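Long-range contacts in hypothetical protein 19.1 (Bacillus phage spp1, PDB 2X8K), which forms, as a homohexamer, a 40 Å wide channel at the distal tip of the phage tail and stays with the tail after DNA ejection: residues F10-D15 with I95-E100; Y22-E27 with I66-G71; T159-R164 with S243-T248. All coordinates share one frame; numbering follows the deposited sequence.

In the fold
Contacts 1 and 2 belong to one seven-stranded antiparallel sheet: contact 1 joins strands 12-14 and 93-97 near one end of it, contact 2 joins strands 59-67 and 23-29 at the other. They touch, F10 packing on V25, and contact 2 is nested inside the chain loop closed by contact 1. Contact 3 sits on the opposite side of the chain's centre, its centre about 27 Å from that of contact 1, in the five-stranded sheet of the C-terminal domain. All are partly buried. Other subunits reach contacts 1 and 2 but not contact 3. Contact 1 mixes aromatic packing with charge, contact 2 sets a phenylalanine ring against backbone, and contact 3 combines backbone bonds with aliphatic packing.

Contact 1 of 3, residues F10-D15 with I95-E100; sequences FTMMYD and ITFSDE
M12 to Y14 and I95 to F97 run as antiparallel strands, 172° between their directions and 4.7 Å between their axes at closest approach. M13 and T96 are the hydrogen-bonded pair: N of M13 reaches O of T96 at 2.9 Å, and N of T96 returns to O of M13 at 3.0 Å. M12 with F97 and Y14 with I95 flank it as non-hydrogen-bonded pairs. A type I turn runs from F97 to E100, and there S98 grips T11 twice. Its N donates to O of T11 at 2.8 Å, and its OG accepts from N of T11 at 3.0 Å; a chi1 of 69° sets that hydroxyl between its own N and carbonyl carbon. The pairing places strand 12-14 beside strand 93-97 in the seven-stranded antiparallel sheet of the RIFT-related domain, a family grouped with the phage barrels. On the face shared by M12, Y14, I95 and F97, the extended M12 chain lies alongside the F97 ring, its CG 3.6 Å from CE2 of F97 and its sulfur in an oblique Met-aromatic contact. The methyl CE continues to CG2 of I95, 3.5 Å away. Y14 offers the edge of its ring to CG1 of I95, while its hydroxyl bonds with L87 and Y109. F10 brings CZ against CD2 of F97 and turns its ring edge to D99, with CE1 of F10 3.3 Å from CG of D99 and the ring and carboxylate planes 83° apart. That carboxylate forms a salt bridge with R31, which also makes a cation-pi contact with F97. On the opposite face OG1 of T96 lies against CB of M13. O of D99 hydrogen-bonds to the T74 hydroxyl of a neighbouring subunit.

Contact 2 of 3, residues Y22-E27 with I66-G71; sequences YFLVQE and IVFGDG
The F68 ring lies against the backbone of Y22, F23 and L24, next to the point where strand 59-67 pairs with strand 23-29, an outermost strand, within this chain, of the seven-stranded sheet of the RIFT-related domain. A classic beta bulge follows at Q26 and E27, which both face D64. One ring face of F68 covers CA of F23, which stands 3.9 Å above its plane and off toward the rim. CE2 of F68 comes 3.4 Å from C of F23, and CE1 of F68 lies 3.5 Å from C of Y22. L24 crosses this ring at about a right angle: its CD2 sits in the ring plane at the edge, while its CB is 3.8 Å from CD2 of F68. L24 and I66 are a hydrogen-bonded antiparallel pair, N of L24 to O of I66 and N of I66 to O of L24, both 2.7 Å. A chi1 of -76° puts CG1 of I66 beside its own N, and CD1 of I66 reaches to 4.0 Å from CG of Q26, whose side chain crosses it obliquely. F121 of another subunit packs on L24, Q26 and I66. F23 packs on L126 and V67 on V124. CG1 of V67 ends 3.8 Å from O of Y22.

Contact 3 of 3, residues T159-R164 with S243-T248; sequences TNPTIR and STIVFT
T162 to R164 pairs antiparallel with S243 to T248, the axes 4.6 Å apart at closest approach and their directions 154° apart, as neighbours in the five-stranded antiparallel sheet of the C-terminal domain. T162 with V246 and R164 with T244 are hydrogen-bonded pairs. N of V246 meets O of T162 at 2.7 Å, and N of R164 meets O of T244 at 2.7 Å, both bonds almost straight; the return bond from N of T162 to O of V246 is bent to 132°, and that from N of T244 to O of R164 is weak. Between them I163 and I245 form the non-hydrogen-bonded pair and lie side by side. With chi1 at -169°, I245 carries CG1 anti to its N, and the end of the chain reaches across: CD1 of I245 touches CB of P161 at 3.6 Å and CG1 of I163 at 3.7 Å. Ahead of P161, where strand 162-166 has not yet begun, OG1 of T159 donates to O of T248 at 3.1 Å. The T159 and F247 side chains cross at about a right angle. On the opposite face CB of R164 rests on CG2 of T244, 3.7 Å away, and the side-chain end leads away from strand 243-251. Main-chain bonds therefore set the register, while the apolar face of P161, I163 and I245 joins this sheet, through I163, to Y174 and M176 of strand 174-180.

Contact 1 of 3, residues F10-D15 with I95-E100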
ATOM      1  N   PHE C  10       8.478 -33.843 -10.569  1.00 90.14           N
ATOM      2  CA  PHE C  10       7.357 -33.630 -11.460  1.00 85.32           C
ATOM      3  C   PHE C  10       7.886 -33.485 -12.878  1.00 89.30           C
ATOM      4  O   PHE C  10       8.627 -32.546 -13.154  1.00 89.98           O
ATOM      5  CB  PHE C  10       6.591 -32.372 -11.028  1.00 82.75           C
ATOM      6  CG  PHE C  10       5.476 -31.977 -11.949  1.00 80.72           C
ATOM      7  CD1 PHE C  10       4.215 -32.516 -11.802  1.00 83.07           C
ATOM      8  CD2 PHE C  10       5.678 -31.042 -12.951  1.00 81.32           C
ATOM      9  CE1 PHE C  10       3.178 -32.156 -12.659  1.00 82.50           C
ATOM     10  CE2 PHE C  10       4.637 -30.668 -13.801  1.00 83.01           C
ATOM     11  CZ  PHE C  10       3.392 -31.232 -13.651  1.00 80.70           C
ATOM     12  N   THR C  11       7.511 -34.390 -13.778  1.00 84.90           N
ATOM     13  CA  THR C  11       7.961 -34.259 -15.159  1.00 84.03           C
ATOM     14  C   THR C  11       6.877 -33.785 -16.121  1.00 85.12           C
ATOM     15  O   THR C  11       5.703 -34.180 -16.005  1.00 85.72           O
ATOM     16  CB  THR C  11       8.731 -35.491 -15.650  1.00 93.56           C
ATOM     17  OG1 THR C  11       7.905 -36.637 -15.523  1.00 90.82           O
ATOM     18  CG2 THR C  11      10.030 -35.709 -14.889  1.00 96.92           C
ATOM     19  N   MET C  12       7.300 -32.911 -17.058  1.00 78.00           N
ATOM     20  CA  MET C  12       6.494 -32.374 -18.151  1.00 76.31           C
ATOM     21  C   MET C  12       7.129 -32.771 -19.461  1.00 83.05           C
ATOM     22  O   MET C  12       8.297 -32.445 -19.689  1.00 85.10           O
ATOM     23  CB  MET C  12       6.353 -30.856 -18.106  1.00 76.34           C
ATOM     24  CG  MET C  12       5.428 -30.376 -19.186  1.00 79.14           C
ATOM     25  SD  MET C  12       5.531 -28.632 -19.575  1.00 81.04           S
ATOM     26  CE  MET C  12       4.163 -28.474 -20.642  1.00 76.21           C
ATOM     27  N   MET C  13       6.371 -33.485 -20.317  1.00 80.12           N
ATOM     28  CA  MET C  13       6.834 -33.953 -21.636  1.00 80.83           C
ATOM     29  C   MET C  13       6.178 -33.131 -22.725  1.00 83.13           C
ATOM     30  O   MET C  13       4.957 -32.925 -22.699  1.00 83.11           O
ATOM     31  CB  MET C  13       6.532 -35.432 -21.888  1.00 84.68           C
ATOM     32  CG  MET C  13       7.241 -36.380 -20.955  1.00 89.73           C
ATOM     33  SD  MET C  13       9.014 -36.562 -21.225  1.00 95.73           S
ATOM     34  CE  MET C  13       9.026 -37.720 -22.499  1.00 95.11           C
ATOM     35  N   TYR C  14       6.990 -32.659 -23.672  1.00 75.46           N
ATOM     36  CA  TYR C  14       6.505 -31.865 -24.783  1.00 73.01           C
ATOM     37  C   TYR C  14       7.124 -32.459 -26.015  1.00 79.63           C
ATOM     38  O   TYR C  14       8.343 -32.400 -26.161  1.00 80.68           O
ATOM     39  CB  TYR C  14       6.927 -30.404 -24.581  1.00 71.43           C
ATOM     40  CG  TYR C  14       6.556 -29.439 -25.680  1.00 71.02           C
ATOM     41  CD1 TYR C  14       5.264 -28.936 -25.786  1.00 72.08           C
ATOM     42  CD2 TYR C  14       7.517 -28.961 -26.567  1.00 72.33           C
ATOM     43  CE1 TYR C  14       4.922 -28.015 -26.780  1.00 74.99           C
ATOM     44  CE2 TYR C  14       7.190 -28.030 -27.561  1.00 73.13           C
ATOM     45  CZ  TYR C  14       5.894 -27.548 -27.653  1.00 79.46           C
ATOM     46  OH  TYR C  14       5.565 -26.619 -28.610  1.00 75.17           O
ATOM     47  N   ASP C  15       6.305 -33.088 -26.879  1.00 77.25           N
ATOM     48  CA  ASP C  15       6.758 -33.763 -28.109  1.00 79.66           C
ATOM     49  C   ASP C  15       7.772 -34.875 -27.770  1.00 84.17           C
ATOM     50  O   ASP C  15       8.794 -35.016 -28.424  1.00 85.56           O
ATOM     51  CB  ASP C  15       7.325 -32.751 -29.139  1.00 81.98           C
ATOM     52  CG  ASP C  15       7.356 -33.246 -30.585  1.00105.61           C
ATOM     53  OD1 ASP C  15       8.072 -32.624 -31.415  1.00108.30           O
ATOM     54  OD2 ASP C  15       6.634 -34.240 -30.903  1.00114.81           O
ATOM     55  N   ILE C  95       1.483 -33.273 -25.128  1.00 71.42           N
ATOM     56  CA  ILE C  95       1.927 -32.675 -23.861  1.00 68.59           C
ATOM     57  C   ILE C  95       1.425 -33.547 -22.695  1.00 72.43           C
ATOM     58  O   ILE C  95       0.259 -33.960 -22.710  1.00 71.71           O
ATOM     59  CB  ILE C  95       1.493 -31.206 -23.718  1.00 68.77           C
ATOM     60  CG1 ILE C  95       1.914 -30.373 -24.955  1.00 68.40           C
ATOM     61  CG2 ILE C  95       2.043 -30.603 -22.419  1.00 67.73           C
ATOM     62  CD1 ILE C  95       1.236 -28.945 -25.088  1.00 60.52           C
ATOM     63  N   THR C  96       2.318 -33.887 -21.730  1.00 68.37           N
ATOM     64  CA  THR C  96       1.974 -34.735 -20.585  1.00 68.65           C
ATOM     65  C   THR C  96       2.583 -34.248 -19.275  1.00 77.04           C
ATOM     66  O   THR C  96       3.680 -33.707 -19.267  1.00 78.90           O
ATOM     67  CB  THR C  96       2.375 -36.214 -20.788  1.00 81.55           C
ATOM     68  OG1 THR C  96       3.732 -36.435 -20.393  1.00 85.40           O
ATOM     69  CG2 THR C  96       2.032 -36.801 -22.188  1.00 79.51           C
ATOM     70  N   PHE C  97       1.887 -34.502 -18.153  1.00 74.00           N
ATOM     71  CA  PHE C  97       2.356 -34.149 -16.815  1.00 71.51           C
ATOM     72  C   PHE C  97       2.339 -35.411 -15.969  1.00 77.01           C
ATOM     73  O   PHE C  97       1.388 -36.207 -16.076  1.00 74.92           O
ATOM     74  CB  PHE C  97       1.461 -33.077 -16.185  1.00 70.12           C
ATOM     75  CG  PHE C  97       1.329 -31.842 -17.024  1.00 68.66           C
ATOM     76  CD1 PHE C  97       0.185 -31.619 -17.778  1.00 68.46           C
ATOM     77  CD2 PHE C  97       2.343 -30.889 -17.048  1.00 71.50           C
ATOM     78  CE1 PHE C  97       0.060 -30.479 -18.567  1.00 69.06           C
ATOM     79  CE2 PHE C  97       2.202 -29.719 -17.797  1.00 73.91           C
ATOM     80  CZ  PHE C  97       1.058 -29.525 -18.562  1.00 71.05           C
ATOM     81  N   SER C  98       3.415 -35.608 -15.159  1.00 75.55           N
ATOM     82  CA  SER C  98       3.576 -36.775 -14.301  1.00 77.36           C
ATOM     83  C   SER C  98       2.466 -36.915 -13.269  1.00 83.61           C
ATOM     84  O   SER C  98       2.110 -38.047 -12.931  1.00 84.96           O
ATOM     85  CB  SER C  98       4.946 -36.779 -13.641  1.00 81.97           C
ATOM     86  OG  SER C  98       5.080 -35.742 -12.688  1.00 91.17           O
ATOM     87  N   ASP C  99       1.887 -35.773 -12.787  1.00 79.79           N
ATOM     88  CA  ASP C  99       0.788 -35.819 -11.814  1.00 79.40           C
ATOM     89  C   ASP C  99      -0.507 -36.337 -12.419  1.00 84.16           C
ATOM     90  O   ASP C  99      -1.402 -36.762 -11.694  1.00 85.94           O
ATOM     91  CB  ASP C  99       0.584 -34.500 -11.066  1.00 79.44           C
ATOM     92  CG  ASP C  99       0.146 -33.317 -11.888  1.00 91.43           C
ATOM     93  OD1 ASP C  99       0.053 -33.455 -13.148  1.00 94.59           O
ATOM     94  OD2 ASP C  99      -0.049 -32.215 -11.287  1.00 87.58           O
ATOM     95  N   GLU C 100      -0.604 -36.336 -13.740  1.00 78.42           N
ATOM     96  CA  GLU C 100      -1.783 -36.885 -14.357  1.00 77.65           C
ATOM     97  C   GLU C 100      -1.498 -37.916 -15.431  1.00 86.21           C
ATOM     98  O   GLU C 100      -1.507 -37.610 -16.630  1.00 87.12           O
ATOM     99  CB  GLU C 100      -2.871 -35.851 -14.669  1.00 76.32           C
ATOM    100  CG  GLU C 100      -2.555 -34.884 -15.774  1.00 75.77           C
ATOM    101  CD  GLU C 100      -3.664 -33.886 -15.976  1.00 81.06           C
ATOM    102  OE1 GLU C 100      -4.845 -34.292 -15.897  1.00 86.38           O
ATOM    103  OE2 GLU C 100      -3.354 -32.697 -16.208  1.00 78.48           O
TER

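Contact 2 of 3, residues Y22-E27 with I66-G71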
ATOM      1  N   TYR C  22      15.324 -29.086 -18.056  1.00 87.65           N
ATOM      2  CA  TYR C  22      15.776 -27.728 -18.336  1.00 86.16           C
ATOM      3  C   TYR C  22      15.226 -26.708 -17.341  1.00 85.47           C
ATOM      4  O   TYR C  22      15.861 -25.691 -17.087  1.00 87.96           O
ATOM      5  CB  TYR C  22      15.479 -27.371 -19.805  1.00 88.15           C
ATOM      6  CG  TYR C  22      16.008 -28.418 -20.768  1.00 95.37           C
ATOM      7  CD1 TYR C  22      15.291 -29.588 -21.021  1.00 98.90           C
ATOM      8  CD2 TYR C  22      17.260 -28.282 -21.360  1.00 98.93           C
ATOM      9  CE1 TYR C  22      15.809 -30.596 -21.836  1.00104.19           C
ATOM     10  CE2 TYR C  22      17.779 -29.273 -22.201  1.00102.50           C
ATOM     11  CZ  TYR C  22      17.044 -30.429 -22.441  1.00115.93           C
ATOM     12  OH  TYR C  22      17.524 -31.429 -23.271  1.00122.38           O
ATOM     13  N   PHE C  23      14.094 -26.998 -16.733  1.00 76.75           N
ATOM     14  CA  PHE C  23      13.504 -26.134 -15.729  1.00 74.42           C
ATOM     15  C   PHE C  23      12.755 -26.928 -14.655  1.00 79.80           C
ATOM     16  O   PHE C  23      12.486 -28.108 -14.824  1.00 80.86           O
ATOM     17  CB  PHE C  23      12.615 -25.050 -16.350  1.00 73.92           C
ATOM     18  CG  PHE C  23      11.473 -25.574 -17.188  1.00 74.57           C
ATOM     19  CD1 PHE C  23      11.515 -25.495 -18.569  1.00 77.97           C
ATOM     20  CD2 PHE C  23      10.373 -26.193 -16.596  1.00 74.64           C
ATOM     21  CE1 PHE C  23      10.473 -26.012 -19.340  1.00 77.98           C
ATOM     22  CE2 PHE C  23       9.325 -26.684 -17.371  1.00 75.41           C
ATOM     23  CZ  PHE C  23       9.374 -26.578 -18.735  1.00 73.91           C
ATOM     24  N   LEU C  24      12.415 -26.256 -13.567  1.00 76.50           N
ATOM     25  CA  LEU C  24      11.757 -26.765 -12.378  1.00 76.77           C
ATOM     26  C   LEU C  24      10.354 -26.178 -12.317  1.00 79.24           C
ATOM     27  O   LEU C  24      10.198 -24.965 -12.384  1.00 78.70           O
ATOM     28  CB  LEU C  24      12.599 -26.278 -11.184  1.00 78.63           C
ATOM     29  CG  LEU C  24      12.659 -27.138  -9.933  1.00 85.83           C
ATOM     30  CD1 LEU C  24      11.595 -26.754  -8.961  1.00 84.17           C
ATOM     31  CD2 LEU C  24      12.685 -28.640 -10.248  1.00 91.26           C
ATOM     32  N   VAL C  25       9.329 -27.019 -12.220  1.00 75.62           N
ATOM     33  CA  VAL C  25       7.937 -26.555 -12.246  1.00 72.97           C
ATOM     34  C   VAL C  25       7.358 -26.186 -10.891  1.00 81.28           C
ATOM     35  O   VAL C  25       7.174 -27.064 -10.049  1.00 83.64           O
ATOM     36  CB  VAL C  25       7.025 -27.517 -13.032  1.00 74.53           C
ATOM     37  CG1 VAL C  25       5.601 -27.013 -13.051  1.00 72.29           C
ATOM     38  CG2 VAL C  25       7.531 -27.696 -14.445  1.00 74.54           C
ATOM     39  N   GLN C  26       7.035 -24.888 -10.704  1.00 78.76           N
ATOM     40  CA  GLN C  26       6.384 -24.326  -9.517  1.00 78.49           C
ATOM     41  C   GLN C  26       4.933 -24.753  -9.532  1.00 82.08           C
ATOM     42  O   GLN C  26       4.481 -25.376  -8.575  1.00 83.61           O
ATOM     43  CB  GLN C  26       6.387 -22.803  -9.559  1.00 79.45           C
ATOM     44  CG  GLN C  26       7.668 -22.112  -9.164  1.00 99.44           C
ATOM     45  CD  GLN C  26       7.365 -20.781  -8.502  1.00124.88           C
ATOM     46  OE1 GLN C  26       6.357 -20.629  -7.807  1.00123.52           O
ATOM     47  NE2 GLN C  26       8.272 -19.800  -8.640  1.00111.58           N
ATOM     48  N   GLU C  27       4.187 -24.395 -10.607  1.00 76.22           N
ATOM     49  CA  GLU C  27       2.775 -24.735 -10.757  1.00 75.01           C
ATOM     50  C   GLU C  27       2.318 -24.727 -12.186  1.00 75.33           C
ATOM     51  O   GLU C  27       2.923 -24.056 -13.010  1.00 74.66           O
ATOM     52  CB  GLU C  27       1.860 -23.865  -9.876  1.00 76.09           C
ATOM     53  CG  GLU C  27       1.871 -22.378 -10.161  1.00 89.58           C
ATOM     54  CD  GLU C  27       0.603 -21.644  -9.759  1.00122.37           C
ATOM     55  OE1 GLU C  27       0.082 -21.904  -8.648  1.00100.81           O
ATOM     56  OE2 GLU C  27       0.150 -20.777 -10.543  1.00133.04           O
ATOM     57  N   ILE C  66      11.112 -22.493 -13.019  1.00 80.85           N
ATOM     58  CA  ILE C  66      12.371 -21.911 -12.606  1.00 82.53           C
ATOM     59  C   ILE C  66      13.413 -22.570 -13.472  1.00 88.33           C
ATOM     60  O   ILE C  66      13.575 -23.784 -13.432  1.00 87.16           O
ATOM     61  CB  ILE C  66      12.654 -22.076 -11.091  1.00 86.76           C
ATOM     62  CG1 ILE C  66      11.808 -21.093 -10.302  1.00 86.54           C
ATOM     63  CG2 ILE C  66      14.131 -21.859 -10.781  1.00 88.57           C
ATOM     64  CD1 ILE C  66      11.618 -21.477  -8.942  1.00 99.90           C
ATOM     65  N   VAL C  67      14.100 -21.772 -14.277  1.00 88.33           N
ATOM     66  CA  VAL C  67      15.141 -22.275 -15.156  1.00 90.70           C
ATOM     67  C   VAL C  67      16.369 -22.434 -14.295  1.00101.22           C
ATOM     68  O   VAL C  67      16.932 -21.429 -13.872  1.00100.85           O
ATOM     69  CB  VAL C  67      15.391 -21.354 -16.370  1.00 93.11           C
ATOM     70  CG1 VAL C  67      16.451 -21.959 -17.277  1.00 94.22           C
ATOM     71  CG2 VAL C  67      14.099 -21.096 -17.144  1.00 90.73           C
ATOM     72  N   PHE C  68      16.745 -23.688 -13.964  1.00103.96           N
ATOM     73  CA  PHE C  68      17.913 -23.906 -13.111  1.00107.67           C
ATOM     74  C   PHE C  68      19.185 -23.649 -13.860  1.00115.78           C
ATOM     75  O   PHE C  68      19.423 -24.270 -14.897  1.00115.34           O
ATOM     76  CB  PHE C  68      17.935 -25.272 -12.406  1.00110.87           C
ATOM     77  CG  PHE C  68      17.219 -26.434 -13.044  1.00112.21           C
ATOM     78  CD1 PHE C  68      17.730 -27.045 -14.183  1.00116.95           C
ATOM     79  CD2 PHE C  68      16.103 -27.002 -12.435  1.00113.42           C
ATOM     80  CE1 PHE C  68      17.102 -28.166 -14.735  1.00117.71           C
ATOM     81  CE2 PHE C  68      15.481 -28.121 -12.984  1.00116.22           C
ATOM     82  CZ  PHE C  68      15.978 -28.690 -14.137  1.00115.39           C
ATOM     83  N   GLY C  69      19.939 -22.675 -13.360  1.00115.63           N
ATOM     84  CA  GLY C  69      21.217 -22.259 -13.918  1.00118.82           C
ATOM     85  C   GLY C  69      22.316 -23.294 -13.741  1.00128.87           C
ATOM     86  O   GLY C  69      22.292 -24.077 -12.784  1.00129.89           O
ATOM     87  N   ASP C  70      23.285 -23.296 -14.675  1.00128.37           N
ATOM     88  CA  ASP C  70      24.426 -24.215 -14.704  1.00131.34           C
ATOM     89  C   ASP C  70      25.663 -23.523 -14.107  1.00134.44           C
ATOM     90  O   ASP C  70      26.800 -23.763 -14.533  1.00135.14           O
ATOM     91  CB  ASP C  70      24.677 -24.666 -16.163  1.00134.75           C
ATOM     92  CG  ASP C  70      25.248 -26.066 -16.304  1.00155.75           C
ATOM     93  OD1 ASP C  70      26.496 -26.217 -16.209  1.00159.63           O
ATOM     94  OD2 ASP C  70      24.457 -27.006 -16.548  1.00164.13           O
ATOM     95  N   GLY C  71      25.426 -22.659 -13.129  1.00129.67           N
ATOM     96  CA  GLY C  71      26.488 -21.884 -12.505  1.00131.47           C
ATOM     97  C   GLY C  71      26.927 -20.721 -13.378  1.00132.98           C
ATOM     98  O   GLY C  71      26.662 -19.561 -13.031  1.00131.76           O
TER

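Contact 3 of 3, residues T159-R164 with S243-T248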
ATOM      1  N   THR C 159     -16.987 -39.057 -27.472  1.00 91.86           N
ATOM      2  CA  THR C 159     -15.911 -39.587 -28.315  1.00 94.02           C
ATOM      3  C   THR C 159     -16.448 -40.033 -29.671  1.00 99.87           C
ATOM      4  O   THR C 159     -17.620 -40.375 -29.792  1.00 99.33           O
ATOM      5  CB  THR C 159     -15.046 -40.639 -27.570  1.00105.19           C
ATOM      6  OG1 THR C 159     -13.900 -40.986 -28.343  1.00107.18           O
ATOM      7  CG2 THR C 159     -15.807 -41.909 -27.227  1.00104.62           C
ATOM      8  N   ASN C 160     -15.589 -39.956 -30.695  1.00 99.10           N
ATOM      9  CA  ASN C 160     -15.841 -40.344 -32.079  1.00100.73           C
ATOM     10  C   ASN C 160     -15.022 -41.624 -32.254  1.00107.02           C
ATOM     11  O   ASN C 160     -13.783 -41.591 -32.276  1.00106.34           O
ATOM     12  CB  ASN C 160     -15.426 -39.233 -33.041  1.00103.22           C
ATOM     13  CG  ASN C 160     -15.904 -37.870 -32.603  1.00126.68           C
ATOM     14  OD1 ASN C 160     -17.101 -37.554 -32.690  1.00120.36           O
ATOM     15  ND2 ASN C 160     -14.988 -37.066 -32.052  1.00113.48           N
ATOM     16  N   PRO C 161     -15.717 -42.784 -32.251  1.00105.83           N
ATOM     17  CA  PRO C 161     -14.994 -44.065 -32.259  1.00107.71           C
ATOM     18  C   PRO C 161     -14.397 -44.507 -33.582  1.00114.21           C
ATOM     19  O   PRO C 161     -14.395 -43.760 -34.558  1.00113.09           O
ATOM     20  CB  PRO C 161     -16.028 -45.051 -31.724  1.00109.80           C
ATOM     21  CG  PRO C 161     -17.342 -44.480 -32.155  1.00113.40           C
ATOM     22  CD  PRO C 161     -17.183 -42.983 -32.169  1.00106.94           C
ATOM     23  N   THR C 162     -13.865 -45.730 -33.589  1.00114.59           N
ATOM     24  CA  THR C 162     -13.263 -46.360 -34.759  1.00117.51           C
ATOM     25  C   THR C 162     -13.752 -47.797 -34.817  1.00124.41           C
ATOM     26  O   THR C 162     -13.599 -48.533 -33.838  1.00122.78           O
ATOM     27  CB  THR C 162     -11.732 -46.192 -34.739  1.00124.81           C
ATOM     28  OG1 THR C 162     -11.439 -44.795 -34.797  1.00131.27           O
ATOM     29  CG2 THR C 162     -11.044 -46.887 -35.888  1.00119.72           C
ATOM     30  N   ILE C 163     -14.368 -48.176 -35.959  1.00125.20           N
ATOM     31  CA  ILE C 163     -14.903 -49.526 -36.202  1.00127.91           C
ATOM     32  C   ILE C 163     -13.958 -50.321 -37.095  1.00133.77           C
ATOM     33  O   ILE C 163     -13.621 -49.865 -38.184  1.00132.56           O
ATOM     34  CB  ILE C 163     -16.383 -49.574 -36.699  1.00131.90           C
ATOM     35  CG1 ILE C 163     -17.279 -48.474 -36.064  1.00130.30           C
ATOM     36  CG2 ILE C 163     -16.973 -50.944 -36.422  1.00135.28           C
ATOM     37  CD1 ILE C 163     -17.500 -47.201 -36.917  1.00139.05           C
ATOM     38  N   ARG C 164     -13.539 -51.511 -36.610  1.00133.71           N
ATOM     39  CA  ARG C 164     -12.617 -52.457 -37.241  1.00136.70           C
ATOM     40  C   ARG C 164     -13.266 -53.855 -37.383  1.00143.97           C
ATOM     41  O   ARG C 164     -13.584 -54.479 -36.373  1.00143.18           O
ATOM     42  CB  ARG C 164     -11.329 -52.534 -36.400  1.00137.16           C
ATOM     43  CG  ARG C 164     -10.235 -53.433 -36.969  1.00153.79           C
ATOM     44  CD  ARG C 164      -8.986 -53.427 -36.102  1.00165.08           C
ATOM     45  NE  ARG C 164      -8.220 -52.179 -36.217  1.00165.48           N
ATOM     46  CZ  ARG C 164      -6.924 -52.112 -36.512  1.00170.24           C
ATOM     47  NH1 ARG C 164      -6.223 -53.223 -36.709  1.00160.76           N
ATOM     48  NH2 ARG C 164      -6.319 -50.937 -36.595  1.00144.29           N
ATOM     49  N   SER C 243     -17.617 -57.364 -35.413  1.00133.86           N
ATOM     50  CA  SER C 243     -16.750 -56.193 -35.504  1.00130.73           C
ATOM     51  C   SER C 243     -16.053 -55.946 -34.192  1.00129.03           C
ATOM     52  O   SER C 243     -16.195 -56.702 -33.225  1.00127.38           O
ATOM     53  CB  SER C 243     -17.496 -54.931 -35.937  1.00133.00           C
ATOM     54  OG  SER C 243     -18.170 -55.109 -37.172  1.00148.55           O
ATOM     55  N   THR C 244     -15.267 -54.879 -34.185  1.00123.19           N
ATOM     56  CA  THR C 244     -14.534 -54.379 -33.042  1.00119.72           C
ATOM     57  C   THR C 244     -14.644 -52.874 -33.086  1.00120.09           C
ATOM     58  O   THR C 244     -14.507 -52.273 -34.159  1.00120.25           O
ATOM     59  CB  THR C 244     -13.110 -55.009 -32.958  1.00132.68           C
ATOM     60  OG1 THR C 244     -12.973 -55.663 -31.697  1.00136.09           O
ATOM     61  CG2 THR C 244     -11.967 -54.007 -33.118  1.00128.97           C
ATOM     62  N   ILE C 245     -15.003 -52.277 -31.954  1.00113.48           N
ATOM     63  CA  ILE C 245     -15.054 -50.828 -31.820  1.00110.17           C
ATOM     64  C   ILE C 245     -13.951 -50.414 -30.854  1.00111.53           C
ATOM     65  O   ILE C 245     -13.755 -51.039 -29.796  1.00108.99           O
ATOM     66  CB  ILE C 245     -16.449 -50.240 -31.489  1.00111.29           C
ATOM     67  CG1 ILE C 245     -16.453 -48.719 -31.648  1.00109.34           C
ATOM     68  CG2 ILE C 245     -16.953 -50.662 -30.092  1.00111.36           C
ATOM     69  CD1 ILE C 245     -17.589 -48.217 -32.368  1.00117.40           C
ATOM     70  N   VAL C 246     -13.173 -49.419 -31.288  1.00108.54           N
ATOM     71  CA  VAL C 246     -12.088 -48.819 -30.519  1.00105.64           C
ATOM     72  C   VAL C 246     -12.362 -47.330 -30.442  1.00106.46           C
ATOM     73  O   VAL C 246     -12.520 -46.649 -31.459  1.00107.05           O
ATOM     74  CB  VAL C 246     -10.662 -49.110 -31.063  1.00111.73           C
ATOM     75  CG1 VAL C 246      -9.592 -48.653 -30.058  1.00109.89           C
ATOM     76  CG2 VAL C 246     -10.482 -50.583 -31.429  1.00114.14           C
ATOM     77  N   PHE C 247     -12.479 -46.849 -29.223  1.00 99.43           N
ATOM     78  CA  PHE C 247     -12.687 -45.442 -28.890  1.00 95.38           C
ATOM     79  C   PHE C 247     -11.585 -45.066 -27.932  1.00 97.98           C
ATOM     80  O   PHE C 247     -11.007 -45.923 -27.249  1.00 96.46           O
ATOM     81  CB  PHE C 247     -14.071 -45.201 -28.238  1.00 93.83           C
ATOM     82  CG  PHE C 247     -14.270 -45.779 -26.848  1.00 92.31           C
ATOM     83  CD1 PHE C 247     -14.810 -47.039 -26.674  1.00 95.05           C
ATOM     84  CD2 PHE C 247     -13.924 -45.049 -25.714  1.00 92.30           C
ATOM     85  CE1 PHE C 247     -14.989 -47.565 -25.398  1.00 94.06           C
ATOM     86  CE2 PHE C 247     -14.088 -45.583 -24.434  1.00 92.45           C
ATOM     87  CZ  PHE C 247     -14.630 -46.828 -24.288  1.00 91.17           C
ATOM     88  N   THR C 248     -11.330 -43.768 -27.833  1.00 95.25           N
ATOM     89  CA  THR C 248     -10.364 -43.296 -26.867  1.00 93.97           C
ATOM     90  C   THR C 248     -11.057 -42.413 -25.840  1.00 94.88           C
ATOM     91  O   THR C 248     -11.757 -41.470 -26.224  1.00 95.36           O
ATOM     92  CB  THR C 248      -9.116 -42.762 -27.534  1.00111.52           C
ATOM     93  OG1 THR C 248      -8.286 -42.195 -26.522  1.00113.30           O
ATOM     94  CG2 THR C 248      -9.413 -41.749 -28.648  1.00115.10           C
TER